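Local coordinates for probable branched-chain amino acid ABC transporter, amino acid binding protein (Thermus thermophilus, PDB 3LKB) that probably binds branched-chain amino acids such as valine for uptake by an ABC transporter, at residues 323-329 with 341-346; 334-338 with 371-375; 97-101 with 117-121; 254-260 with 355-359. The protein carries 2 engineered substitutions. All coordinates share one frame; numbering follows the deposited sequence.

Contact 1. Residues 323-329 with 341-346; sequences MNGPNAF and VEIDFT. With NA (sodium ion), chain E.
Two limbs of the long loop between helix 313-321 and strand 357-362 pair here through one antiparallel bridge and further backbone and side-chain bonds, beside a sodium site. Phe-329 and Ile-343 form a single hydrogen-bonded pair, Phe-329 N giving to Ile-343 O at 3.0 Å and Ile-343 N to Phe-329 O at 2.9 Å. Further on, Phe-345 N bonds to Met-323 O at 2.9 Å, approaching from above the carbonyl plane. The amide of Asn-324 adds a side-chain bond: ND2 meets Phe-345 O at 2.9 Å, almost straight (177°) and within the planes of both groups. With CG held between the backbone N and the carbonyl carbon (chi1 49°), ND2 also touches Thr-346 CG2, the two side chains crossing at about a right angle. An alanine at Asn-324 removes this donor, so Phe-345 O would probably lose its side-chain partner and a gap would open beside Thr-346 CG2. Met-323 SD comes to the edge of the Phe-345 ring at CD2, 4.1 Å away, in a Met-aromatic contact, while Ala-328 CB rests on Val-341 CG2. Water 1 accepts from Gly-325 N and gives to Asp-344 OD2. The other carboxylate oxygen, OD1, binds sodium at 2.4 Å, and Asp-344 O binds it at 2.2 Å. Thr-351 O, Gly-352 O and water 2 complete a five-oxygen, loop-borne sodium site built largely from backbone carbonyls.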
loop_
_atom_site.group_PDB
_atom_site.type_symbol
_atom_site.label_atom_id
_atom_site.label_comp_id
_atom_site.label_asym_id
_atom_site.label_seq_id
_atom_site.Cartn_x
_atom_site.Cartn_y
_atom_site.Cartn_z
ATOM N N MET A 323 -19.900 -13.774 25.464
ATOM C CA MET A 323 -20.383 -12.581 24.724
ATOM C C MET A 323 -21.640 -12.933 23.930
ATOM O O MET A 323 -21.608 -12.996 22.682
ATOM C CB MET A 323 -19.271 -12.081 23.796
ATOM C CG MET A 323 -19.324 -10.629 23.282
ATOM S SD MET A 323 -17.846 -10.244 22.206
ATOM C CE MET A 323 -16.721 -9.619 23.414
ATOM N N ASN A 324 -22.740 -13.199 24.651
ATOM C CA ASN A 324 -24.014 -13.582 24.032
ATOM C C ASN A 324 -25.256 -13.155 24.793
ATOM O O ASN A 324 -25.189 -12.712 25.954
ATOM C CB ASN A 324 -24.067 -15.091 23.799
ATOM C CG ASN A 324 -23.682 -15.869 25.032
ATOM O OD1 ASN A 324 -24.395 -15.862 26.038
ATOM N ND2 ASN A 324 -22.566 -16.532 24.970
ATOM N N GLY A 325 -26.398 -13.277 24.126
ATOM C CA GLY A 325 -27.675 -12.799 24.690
ATOM C C GLY A 325 -27.655 -11.307 24.955
ATOM O O GLY A 325 -27.207 -10.532 24.127
ATOM N N PRO A 326 -28.183 -10.891 26.103
ATOM C CA PRO A 326 -28.133 -9.503 26.587
ATOM C C PRO A 326 -26.694 -9.060 26.881
ATOM O O PRO A 326 -26.460 -7.892 27.154
ATOM C CB PRO A 326 -28.883 -9.559 27.947
ATOM C CG PRO A 326 -29.536 -10.881 28.001
ATOM C CD PRO A 326 -28.924 -11.792 27.003
ATOM N N ASN A 327 -25.756 -10.000 26.878
ATOM C CA ASN A 327 -24.344 -9.701 27.126
ATOM C C ASN A 327 -23.565 -9.680 25.783
ATOM O O ASN A 327 -22.337 -9.801 25.750
ATOM C CB ASN A 327 -23.779 -10.752 28.092
ATOM C CG ASN A 327 -22.458 -10.330 28.746
ATOM O OD1 ASN A 327 -21.498 -11.135 28.846
ATOM N ND2 ASN A 327 -22.389 -9.084 29.175
ATOM N N ALA A 328 -24.295 -9.514 24.686
ATOM C CA ALA A 328 -23.684 -9.437 23.375
ATOM C C ALA A 328 -23.006 -8.078 23.188
ATOM O O ALA A 328 -23.291 -7.124 23.912
ATOM C CB ALA A 328 -24.710 -9.666 22.268
ATOM N N PHE A 329 -22.115 -8.007 22.206
ATOM C CA PHE A 329 -21.414 -6.787 21.933
ATOM C C PHE A 329 -22.084 -6.118 20.721
ATOM O O PHE A 329 -22.232 -6.712 19.643
ATOM C CB PHE A 329 -19.907 -7.095 21.744
ATOM C CG PHE A 329 -19.060 -5.898 21.466
ATOM C CD1 PHE A 329 -19.162 -4.744 22.246
ATOM C CD2 PHE A 329 -18.119 -5.941 20.440
ATOM C CE1 PHE A 329 -18.364 -3.616 21.979
ATOM C CE2 PHE A 329 -17.305 -4.841 20.150
ATOM C CZ PHE A 329 -17.432 -3.670 20.919
ATOM N N VAL A 341 -28.772 -10.627 17.493
ATOM C CA VAL A 341 -27.965 -9.502 17.949
ATOM C C VAL A 341 -26.733 -9.394 17.066
ATOM O O VAL A 341 -26.527 -10.246 16.196
ATOM C CB VAL A 341 -27.593 -9.624 19.460
ATOM C CG1 VAL A 341 -28.754 -9.115 20.333
ATOM C CG2 VAL A 341 -27.273 -11.057 19.825
ATOM N N GLU A 342 -25.926 -8.352 17.283
ATOM C CA GLU A 342 -24.804 -8.053 16.412
ATOM C C GLU A 342 -23.642 -9.020 16.654
ATOM O O GLU A 342 -23.490 -9.991 15.927
ATOM C CB GLU A 342 -24.353 -6.607 16.561
ATOM C CG GLU A 342 -23.399 -6.124 15.457
ATOM C CD GLU A 342 -22.823 -4.724 15.752
ATOM O OE1 GLU A 342 -23.434 -3.985 16.584
ATOM O OE2 GLU A 342 -21.765 -4.357 15.155
ATOM N N ILE A 343 -22.824 -8.771 17.657
ATOM C CA ILE A 343 -21.695 -9.670 17.872
ATOM C C ILE A 343 -21.938 -10.639 19.024
ATOM O O ILE A 343 -21.914 -10.241 20.164
ATOM C CB ILE A 343 -20.368 -8.903 18.123
ATOM C CG1 ILE A 343 -20.133 -7.821 17.059
ATOM C CG2 ILE A 343 -19.214 -9.881 18.176
ATOM C CD1 ILE A 343 -19.989 -8.380 15.623
ATOM N N ASP A 344 -22.150 -11.902 18.717
ATOM C CA ASP A 344 -22.364 -12.900 19.739
ATOM C C ASP A 344 -21.648 -14.203 19.413
ATOM O O ASP A 344 -21.704 -14.689 18.255
ATOM C CB ASP A 344 -23.873 -13.114 20.078
ATOM C CG ASP A 344 -24.718 -13.573 18.879
ATOM O OD1 ASP A 344 -24.316 -13.442 17.677
ATOM O OD2 ASP A 344 -25.828 -14.080 19.144
ATOM N N PHE A 345 -20.928 -14.709 20.425
ATOM C CA PHE A 345 -20.190 -15.947 20.341
ATOM C C PHE A 345 -20.571 -16.858 21.516
ATOM O O PHE A 345 -21.016 -16.389 22.556
ATOM C CB PHE A 345 -18.689 -15.664 20.476
ATOM C CG PHE A 345 -18.109 -14.786 19.390
ATOM C CD1 PHE A 345 -17.986 -15.253 18.097
ATOM C CD2 PHE A 345 -17.655 -13.510 19.682
ATOM C CE1 PHE A 345 -17.449 -14.462 17.099
ATOM C CE2 PHE A 345 -17.099 -12.697 18.664
ATOM C CZ PHE A 345 -16.989 -13.188 17.397
ATOM N N THR A 346 -20.382 -18.158 21.332
ATOM C CA THR A 346 -20.435 -19.087 22.411
ATOM C C THR A 346 -19.345 -20.092 22.102
ATOM O O THR A 346 -18.752 -20.050 21.020
ATOM C CB THR A 346 -21.766 -19.902 22.448
ATOM O OG1 THR A 346 -21.803 -20.801 21.324
ATOM C CG2 THR A 346 -23.021 -19.003 22.530
HETATM NA NA NA E . -22.895 -14.940 16.396
HETATM O O HOH W 1 -26.878 -14.101 21.400
HETATM O O HOH W 2 -24.617 -16.436 16.089
#

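Contact 2. Residues 334-338 with 371-375; sequences AVSTK and EPFTS
Pro-372 sets its ring against the Val-335 side chain, the Ser-336 carbonyl and the Thr-337 backbone, a small surface contact between two loops. Its CB lies 3.3 Å from Ser-336 O and its CG 3.4 Å from the same Ser-336 O, so the carbonyl oxygen sits beside two ring carbons. On the Val-335 side, Pro-372 CG is 3.9 Å from Val-335 CB. With CG1 of that valine anti to the carbonyl carbon (chi1 -60°), CG2 falls between the backbone N and that carbon and approaches Pro-372 CB at 4.1 Å; the two side chains run at an oblique angle to each other. Beyond the proline, methyl meets methyl: Thr-337 CG2 is 4.2 Å from Thr-374 CG2 and 4.4 Å from Phe-373 CA. The first torsion of Thr-337 (chi1 59°) directs OG1 to a weak hydrogen bond with Gly-340 N and leaves CG2 for this contact. At the outer end, Lys-338 NZ and Glu-371 OE2 stay 6.8 Å apart, too far for a salt bridge, though a weak attraction is possible.

Both loops are placed by backbone bonds to the same neighbouring region, Val-335 to Ser-254 and Phe-373 to Leu-356. Ser-375, at the N-cap of helix 376-383, fixes the following turn through OG to Phe-378 N. Between 334-338 and 371-375 themselves the meeting is van der Waals, proline ring against a carbonyl and a valine, and methyl against methyl; it therefore rests on shape rather than on directional bonds, and the backbone pairings to other segments probably set its alignment.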
loop_
_atom_site.group_PDB
_atom_site.type_symbol
_atom_site.label_atom_id
_atom_site.label_comp_id
_atom_site.label_asym_id
_atom_site.label_seq_id
_atom_site.Cartn_x
_atom_site.Cartn_y
_atom_site.Cartn_z
ATOM N N ALA A 334 -21.662 -3.993 12.204
ATOM C CA ALA A 334 -22.247 -4.975 11.323
ATOM C C ALA A 334 -23.714 -5.049 11.607
ATOM O O ALA A 334 -24.143 -4.690 12.707
ATOM C CB ALA A 334 -21.594 -6.370 11.548
ATOM N N VAL A 335 -24.462 -5.559 10.637
ATOM C CA VAL A 335 -25.899 -5.684 10.714
ATOM C C VAL A 335 -26.309 -6.794 11.702
ATOM O O VAL A 335 -25.482 -7.585 12.112
ATOM C CB VAL A 335 -26.483 -5.983 9.311
ATOM C CG1 VAL A 335 -26.161 -4.892 8.369
ATOM C CG2 VAL A 335 -25.976 -7.322 8.754
ATOM N N SER A 336 -27.565 -6.818 12.115
ATOM C CA SER A 336 -28.089 -7.920 12.910
ATOM C C SER A 336 -29.442 -8.393 12.341
ATOM O O SER A 336 -30.175 -7.603 11.700
ATOM C CB SER A 336 -28.173 -7.523 14.387
ATOM O OG SER A 336 -28.857 -6.304 14.539
ATOM N N THR A 337 -29.765 -9.676 12.463
ATOM C CA THR A 337 -31.115 -10.094 12.011
ATOM C C THR A 337 -32.198 -9.490 12.930
ATOM O O THR A 337 -31.883 -9.001 14.018
ATOM C CB THR A 337 -31.239 -11.581 11.908
ATOM O OG1 THR A 337 -30.970 -12.149 13.195
ATOM C CG2 THR A 337 -30.202 -12.114 10.890
ATOM N N LYS A 338 -33.458 -9.458 12.499
ATOM C CA LYS A 338 -34.460 -8.853 13.380
ATOM C C LYS A 338 -34.683 -9.780 14.536
ATOM O O LYS A 338 -35.042 -9.375 15.621
ATOM C CB LYS A 338 -35.751 -8.458 12.671
ATOM C CG LYS A 338 -36.395 -9.487 11.761
ATOM C CD LYS A 338 -37.783 -8.960 11.410
ATOM C CE LYS A 338 -38.481 -8.474 12.729
ATOM N NZ LYS A 338 -39.787 -7.765 12.545
ATOM N N GLU A 371 -33.012 -7.046 3.499
ATOM C CA GLU A 371 -32.904 -7.009 4.945
ATOM C C GLU A 371 -31.792 -7.988 5.384
ATOM O O GLU A 371 -31.394 -8.861 4.604
ATOM C CB GLU A 371 -34.248 -7.441 5.499
ATOM C CG GLU A 371 -35.094 -6.312 6.049
ATOM C CD GLU A 371 -34.900 -6.191 7.585
ATOM O OE1 GLU A 371 -34.370 -7.170 8.224
ATOM O OE2 GLU A 371 -35.263 -5.127 8.156
ATOM N N PRO A 372 -31.240 -7.821 6.617
ATOM C CA PRO A 372 -30.228 -8.798 7.052
ATOM C C PRO A 372 -30.826 -10.195 7.040
ATOM O O PRO A 372 -31.977 -10.326 7.443
ATOM C CB PRO A 372 -29.937 -8.366 8.472
ATOM C CG PRO A 372 -30.168 -6.823 8.431
ATOM C CD PRO A 372 -31.363 -6.692 7.561
ATOM N N PHE A 373 -30.089 -11.202 6.561
ATOM C CA PHE A 373 -30.543 -12.575 6.570
ATOM C C PHE A 373 -29.372 -13.585 6.711
ATOM O O PHE A 373 -28.214 -13.236 6.458
ATOM C CB PHE A 373 -31.433 -12.866 5.331
ATOM C CG PHE A 373 -30.674 -12.929 3.997
ATOM C CD1 PHE A 373 -30.356 -14.166 3.432
ATOM C CD2 PHE A 373 -30.306 -11.747 3.302
ATOM C CE1 PHE A 373 -29.648 -14.257 2.206
ATOM C CE2 PHE A 373 -29.571 -11.797 2.079
ATOM C CZ PHE A 373 -29.240 -13.066 1.533
ATOM N N THR A 374 -29.686 -14.801 7.160
ATOM C CA THR A 374 -28.740 -15.922 7.188
ATOM C C THR A 374 -29.146 -16.906 6.122
ATOM O O THR A 374 -30.339 -16.994 5.781
ATOM C CB THR A 374 -28.691 -16.661 8.547
ATOM O OG1 THR A 374 -29.961 -17.265 8.822
ATOM C CG2 THR A 374 -28.294 -15.705 9.697
ATOM N N SER A 375 -28.190 -17.618 5.546
ATOM C CA SER A 375 -28.516 -18.589 4.483
ATOM C C SER A 375 -28.675 -20.021 5.014
ATOM O O SER A 375 -27.693 -20.680 5.328
ATOM C CB SER A 375 -27.485 -18.574 3.350
ATOM O OG SER A 375 -27.736 -19.659 2.462
#

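Contact 3. Residues 97-101 with 117-121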
loop_
_atom_site.group_PDB
_atom_site.type_symbol
_atom_site.label_atom_id
_atom_site.label_comp_id
_atom_site.label_asym_id
_atom_site.label_seq_id
_atom_site.Cartn_x
_atom_site.Cartn_y
_atom_site.Cartn_z
ATOM N N LEU A 97 -1.327 -23.471 21.641
ATOM C CA LEU A 97 -1.133 -22.483 22.674
ATOM C C LEU A 97 -2.392 -21.767 23.140
ATOM O O LEU A 97 -2.304 -20.849 23.940
ATOM C CB LEU A 97 -0.005 -21.511 22.284
ATOM C CG LEU A 97 -0.073 -20.826 20.946
ATOM C CD1 LEU A 97 -0.912 -19.614 21.162
ATOM C CD2 LEU A 97 1.317 -20.425 20.466
ATOM N N ARG A 98 -3.556 -22.199 22.648
ATOM C CA ARG A 98 -4.833 -21.671 23.114
ATOM C C ARG A 98 -4.947 -20.134 23.068
ATOM O O ARG A 98 -5.425 -19.521 24.009
ATOM C CB ARG A 98 -5.106 -22.126 24.559
ATOM C CG ARG A 98 -4.935 -23.603 24.827
ATOM C CD ARG A 98 -5.170 -23.914 26.279
ATOM N NE ARG A 98 -4.870 -25.311 26.599
ATOM C CZ ARG A 98 -5.751 -26.325 26.552
ATOM N NH1 ARG A 98 -7.017 -26.139 26.172
ATOM N NH2 ARG A 98 -5.364 -27.555 26.878
ATOM N N ILE A 99 -4.487 -19.482 22.012
ATOM C CA ILE A 99 -4.809 -18.053 21.957
ATOM C C ILE A 99 -5.931 -17.677 20.998
ATOM O O ILE A 99 -5.832 -17.925 19.797
ATOM C CB ILE A 99 -3.581 -17.099 21.824
ATOM C CG1 ILE A 99 -3.229 -16.836 20.390
ATOM C CG2 ILE A 99 -2.322 -17.539 22.694
ATOM C CD1 ILE A 99 -2.769 -15.396 20.288
ATOM N N PRO A 100 -7.003 -17.068 21.533
ATOM C CA PRO A 100 -8.129 -16.577 20.704
ATOM C C PRO A 100 -7.648 -15.740 19.554
ATOM O O PRO A 100 -6.814 -14.874 19.746
ATOM C CB PRO A 100 -8.920 -15.689 21.661
ATOM C CG PRO A 100 -8.601 -16.217 23.011
ATOM C CD PRO A 100 -7.141 -16.652 22.940
ATOM N N THR A 101 -8.202 -15.970 18.378
ATOM C CA THR A 101 -7.686 -15.395 17.149
ATOM C C THR A 101 -8.836 -14.887 16.373
ATOM O O THR A 101 -9.779 -15.657 16.095
ATOM C CB THR A 101 -6.973 -16.475 16.332
ATOM O OG1 THR A 101 -5.784 -16.811 17.031
ATOM C CG2 THR A 101 -6.591 -16.012 14.937
ATOM N N ASP A 117 -10.964 -24.562 18.268
ATOM C CA ASP A 117 -11.565 -24.071 19.499
ATOM C C ASP A 117 -11.333 -22.567 19.776
ATOM O O ASP A 117 -12.152 -21.923 20.465
ATOM C CB ASP A 117 -11.103 -24.902 20.684
ATOM C CG ASP A 117 -11.537 -26.377 20.611
ATOM O OD1 ASP A 117 -12.647 -26.707 20.075
ATOM O OD2 ASP A 117 -10.739 -27.216 21.130
ATOM N N TYR A 118 -10.257 -22.010 19.210
ATOM C CA TYR A 118 -9.842 -20.618 19.519
ATOM C C TYR A 118 -9.946 -19.576 18.405
ATOM O O TYR A 118 -9.406 -18.487 18.537
ATOM C CB TYR A 118 -8.415 -20.604 20.064
ATOM C CG TYR A 118 -8.330 -21.458 21.286
ATOM C CD1 TYR A 118 -7.852 -22.770 21.200
ATOM C CD2 TYR A 118 -8.831 -20.999 22.507
ATOM C CE1 TYR A 118 -7.822 -23.572 22.300
ATOM C CE2 TYR A 118 -8.830 -21.784 23.624
ATOM C CZ TYR A 118 -8.304 -23.080 23.516
ATOM O OH TYR A 118 -8.236 -23.886 24.624
ATOM N N ILE A 119 -10.650 -19.888 17.320
ATOM C CA ILE A 119 -10.706 -18.962 16.195
ATOM C C ILE A 119 -12.092 -18.396 16.083
ATOM O O ILE A 119 -13.064 -19.159 16.047
ATOM C CB ILE A 119 -10.345 -19.713 14.932
ATOM C CG1 ILE A 119 -8.897 -20.241 15.091
ATOM C CG2 ILE A 119 -10.598 -18.828 13.681
ATOM C CD1 ILE A 119 -8.462 -21.180 13.997
ATOM N N PHE A 120 -12.216 -17.069 16.050
ATOM C CA PHE A 120 -13.548 -16.466 16.013
ATOM C C PHE A 120 -13.696 -15.516 14.863
ATOM O O PHE A 120 -12.980 -14.546 14.779
ATOM C CB PHE A 120 -13.878 -15.753 17.331
ATOM C CG PHE A 120 -13.912 -16.665 18.500
ATOM C CD1 PHE A 120 -12.743 -16.965 19.201
ATOM C CD2 PHE A 120 -15.095 -17.266 18.877
ATOM C CE1 PHE A 120 -12.774 -17.877 20.256
ATOM C CE2 PHE A 120 -15.153 -18.143 19.954
ATOM C CZ PHE A 120 -13.990 -18.451 20.647
ATOM N N LEU A 121 -14.649 -15.827 13.977
ATOM C CA LEU A 121 -14.959 -15.042 12.799
ATOM C C LEU A 121 -15.864 -13.882 13.206
ATOM O O LEU A 121 -16.901 -14.114 13.828
ATOM C CB LEU A 121 -15.675 -15.944 11.799
ATOM C CG LEU A 121 -14.820 -16.518 10.682
ATOM C CD1 LEU A 121 -13.407 -16.787 11.119
ATOM C CD2 LEU A 121 -15.421 -17.743 10.047
#
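Arg-98 lies across one face of the Tyr-118 ring and then turns back to its hydroxyl. Its CA stands over the ring centre, 3.6 Å from the centroid, a CH-pi contact, and CB follows at 3.5 Å from Tyr-118 CZ. From there the arginine chain is extended through CD and NE (chi2 178°), running past the phenol oxygen, and a last turn at chi4 of -91° brings NH1 round to Tyr-118 OH at 3.0 Å. The oxygen lies near the guanidinium plane, and that plane stands almost perpendicular to the ring (87°). Tyr-118 has CG anti to its carbonyl carbon, which places the ring under Arg-98; Asp-117 CB, of the preceding residue, touches the opposite face toward its rim. Tyr-317 of helix 313-321 also meets this ring.

Alongside, the backbones run in the same direction. Thr-101 N donates to Tyr-118 O at 2.8 Å, and Thr-101 O accepts from Phe-120 N at 2.8 Å, bracketing Ile-119. Thr-101 OG1 bonds back to Ile-99 O at 3.0 Å. Phe-120 stacks on His-350 beyond the pair.

Positive phi at Arg-98 closes helix 84-97 in a Schellman motif, and the chain passes through Ile-99 and Pro-100 into strand 101-103, parallel to 79-81, with 117-121 pairing alongside on its way to strand 121-123: the helix end and second strand of a beta-alpha-beta crossover, as expected in a periplasmic binding protein lobe.

Contact 4. Residues 254-260 with 355-359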
loop_
_atom_site.group_PDB
_atom_site.type_symbol
_atom_site.label_atom_id
_atom_site.label_comp_id
_atom_site.label_asym_id
_atom_site.label_seq_id
_atom_site.Cartn_x
_atom_site.Cartn_y
_atom_site.Cartn_z
ATOM N N SER A 254 -21.629 -8.254 5.551
ATOM C CA SER A 254 -22.255 -8.068 6.842
ATOM C C SER A 254 -22.218 -6.655 7.416
ATOM O O SER A 254 -22.824 -6.364 8.367
ATOM C CB SER A 254 -21.616 -8.995 7.864
ATOM O OG SER A 254 -22.040 -10.269 7.749
ATOM N N PHE A 255 -21.444 -5.811 6.811
ATOM C CA PHE A 255 -21.218 -4.458 7.326
ATOM C C PHE A 255 -22.287 -3.438 6.951
ATOM O O PHE A 255 -23.002 -3.606 5.968
ATOM C CB PHE A 255 -19.804 -3.953 6.959
ATOM C CG PHE A 255 -18.706 -4.766 7.620
ATOM C CD1 PHE A 255 -18.157 -5.886 6.968
ATOM C CD2 PHE A 255 -18.292 -4.475 8.940
ATOM C CE1 PHE A 255 -17.196 -6.684 7.612
ATOM C CE2 PHE A 255 -17.309 -5.262 9.596
ATOM C CZ PHE A 255 -16.763 -6.362 8.934
ATOM N N TYR A 256 -22.422 -2.415 7.798
ATOM C CA TYR A 256 -23.120 -1.198 7.471
ATOM C C TYR A 256 -22.257 -0.408 6.491
ATOM O O TYR A 256 -21.000 -0.549 6.490
ATOM C CB TYR A 256 -23.287 -0.365 8.749
ATOM C CG TYR A 256 -24.361 -0.871 9.653
ATOM C CD1 TYR A 256 -25.691 -0.865 9.235
ATOM C CD2 TYR A 256 -24.079 -1.358 10.917
ATOM C CE1 TYR A 256 -26.701 -1.323 10.039
ATOM C CE2 TYR A 256 -25.121 -1.825 11.755
ATOM C CZ TYR A 256 -26.410 -1.808 11.289
ATOM O OH TYR A 256 -27.475 -2.248 12.035
ATOM N N MET A 257 -22.917 0.430 5.684
ATOM C CA MET A 257 -22.233 1.355 4.798
ATOM C C MET A 257 -21.923 2.665 5.474
ATOM O O MET A 257 -22.556 3.050 6.480
ATOM C CB MET A 257 -23.071 1.644 3.576
ATOM C CG MET A 257 -23.543 0.402 2.805
ATOM S SD MET A 257 -22.108 -0.498 2.134
ATOM C CE MET A 257 -22.908 -1.969 1.716
ATOM N N ALA A 258 -20.988 3.374 4.864
ATOM C CA ALA A 258 -20.548 4.675 5.316
ATOM C C ALA A 258 -21.692 5.708 5.345
ATOM O O ALA A 258 -21.617 6.698 6.095
ATOM C CB ALA A 258 -19.414 5.165 4.425
ATOM N N HIS A 259 -22.751 5.458 4.583
ATOM C CA HIS A 259 -23.820 6.421 4.490
ATOM C C HIS A 259 -24.979 6.073 5.377
ATOM O O HIS A 259 -25.946 6.806 5.417
ATOM C CB HIS A 259 -24.279 6.623 3.032
ATOM C CG HIS A 259 -24.959 5.428 2.438
ATOM N ND1 HIS A 259 -24.282 4.475 1.698
ATOM C CD2 HIS A 259 -26.260 5.040 2.452
ATOM C CE1 HIS A 259 -25.139 3.550 1.292
ATOM N NE2 HIS A 259 -26.342 3.871 1.729
ATOM N N GLU A 260 -24.910 4.965 6.093
ATOM C CA GLU A 260 -25.979 4.669 7.066
ATOM C C GLU A 260 -25.713 5.257 8.475
ATOM O O GLU A 260 -24.584 5.660 8.824
ATOM C CB GLU A 260 -26.267 3.166 7.111
ATOM C CG GLU A 260 -26.756 2.588 5.801
ATOM C CD GLU A 260 -26.737 1.057 5.781
ATOM O OE1 GLU A 260 -25.636 0.461 5.608
ATOM O OE2 GLU A 260 -27.844 0.446 5.913
ATOM N N GLY A 355 -25.644 -12.402 10.290
ATOM C CA GLY A 355 -26.404 -11.847 9.170
ATOM C C GLY A 355 -25.554 -11.102 8.148
ATOM O O GLY A 355 -24.434 -10.609 8.439
ATOM N N LEU A 356 -26.084 -11.040 6.928
ATOM C CA LEU A 356 -25.462 -10.314 5.835
ATOM C C LEU A 356 -26.602 -9.748 5.004
ATOM O O LEU A 356 -27.767 -10.101 5.247
ATOM C CB LEU A 356 -24.517 -11.211 5.003
ATOM C CG LEU A 356 -25.035 -12.560 4.488
ATOM C CD1 LEU A 356 -26.122 -12.386 3.502
ATOM C CD2 LEU A 356 -23.915 -13.324 3.845
ATOM N N ARG A 357 -26.277 -8.845 4.084
ATOM C CA ARG A 357 -27.237 -8.386 3.098
ATOM C C ARG A 357 -26.580 -8.420 1.723
ATOM O O ARG A 357 -25.354 -8.574 1.604
ATOM C CB ARG A 357 -27.673 -6.920 3.377
ATOM C CG ARG A 357 -28.136 -6.576 4.800
ATOM C CD ARG A 357 -28.422 -5.107 4.908
ATOM N NE ARG A 357 -27.205 -4.312 5.076
ATOM C CZ ARG A 357 -27.175 -2.984 5.233
ATOM N NH1 ARG A 357 -28.324 -2.294 5.242
ATOM N NH2 ARG A 357 -25.996 -2.348 5.366
ATOM N N ILE A 358 -27.404 -8.325 0.687
ATOM C CA ILE A 358 -26.917 -8.028 -0.637
ATOM C C ILE A 358 -27.160 -6.539 -0.903
ATOM O O ILE A 358 -28.258 -6.006 -0.660
ATOM C CB ILE A 358 -27.641 -8.883 -1.706
ATOM C CG1 ILE A 358 -27.655 -10.387 -1.343
ATOM C CG2 ILE A 358 -27.172 -8.602 -3.139
ATOM C CD1 ILE A 358 -26.386 -10.974 -1.129
ATOM N N LEU A 359 -26.125 -5.854 -1.380
ATOM C CA LEU A 359 -26.260 -4.443 -1.747
ATOM C C LEU A 359 -25.999 -4.305 -3.247
ATOM O O LEU A 359 -25.276 -5.126 -3.821
ATOM C CB LEU A 359 -25.323 -3.546 -0.926
ATOM C CG LEU A 359 -25.472 -3.778 0.607
ATOM C CD1 LEU A 359 -24.548 -4.797 1.231
ATOM C CD2 LEU A 359 -25.398 -2.529 1.425
HETATM O O HOH W 3 -24.803 -5.446 5.070
#
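Glu-260 OE1 is gripped twice: Met-257 N reaches it at 2.7 Å, nearly straight (176°), and Arg-357 NH2 at 2.8 Å on its syn lone pair. The glutamate closes a type I beta turn, Met-257 to Glu-260, whose own bond runs from Glu-260 N to Met-257 O at 3.1 Å. This turn follows strand 250-253, and Arg-357 begins the antiparallel neighbour 357-362 in the mixed sheet of one lobe, so the contact ties the exit of one strand to the entry of its neighbour in the sheet. The salt bridge is end-on and two-pronged, with Arg-357 NH1 on Glu-260 OE2 at 2.9 Å and carboxylate and guanidinium nearly coplanar (12° apart). The bend in the arginine at chi3 (-80°) swings its flat group sharply off the line of the chain to bring its NH1/NH2 edge to the glutamate. Arg-357 NH2 also makes a weak bond to Phe-255 O at 3.3 Å. Pro-368 of the adjoining strand also touches the arginine. Exchanging Glu-260 for an alanine would probably leave the buried Arg-357 without its counter-charge and Met-257 N without its acceptor, so that the turn and guanidinium could shift.

At the other end Ser-254 OG donates to Gly-355 O at a very short 2.5 Å, and Thr-124 is a further hydroxyl partner of OG. Between the two ends, water 3 accepts from Arg-357 NE at 2.7 Å and gives to Phe-255 O.

Contacts 3 and 4 are buried, contact 1 is partly so and contact 2 lies at the surface. Contacts 1 and 3 share an aromatic seam, Phe-345 against Phe-120; both pair backbones, contact 1 beside sodium, while contact 3 adds an arginine-tyrosine contact to its backbone bridge at a beta-alpha-beta unit. Contact 2 sits between contacts 1 and 4: Ala-334 N meets Glu-342 OE2 of contact 1, while Val-335 and Phe-373 pair with Ser-254 and Leu-356 of contact 4. Its own interface is van der Waals, without bonds between its segments, whereas contact 4 satisfies a buried charge with a salt bridge. Contacts 3 and 4 lie on opposite sides of the chain's centre, about 26 Å apart between centres.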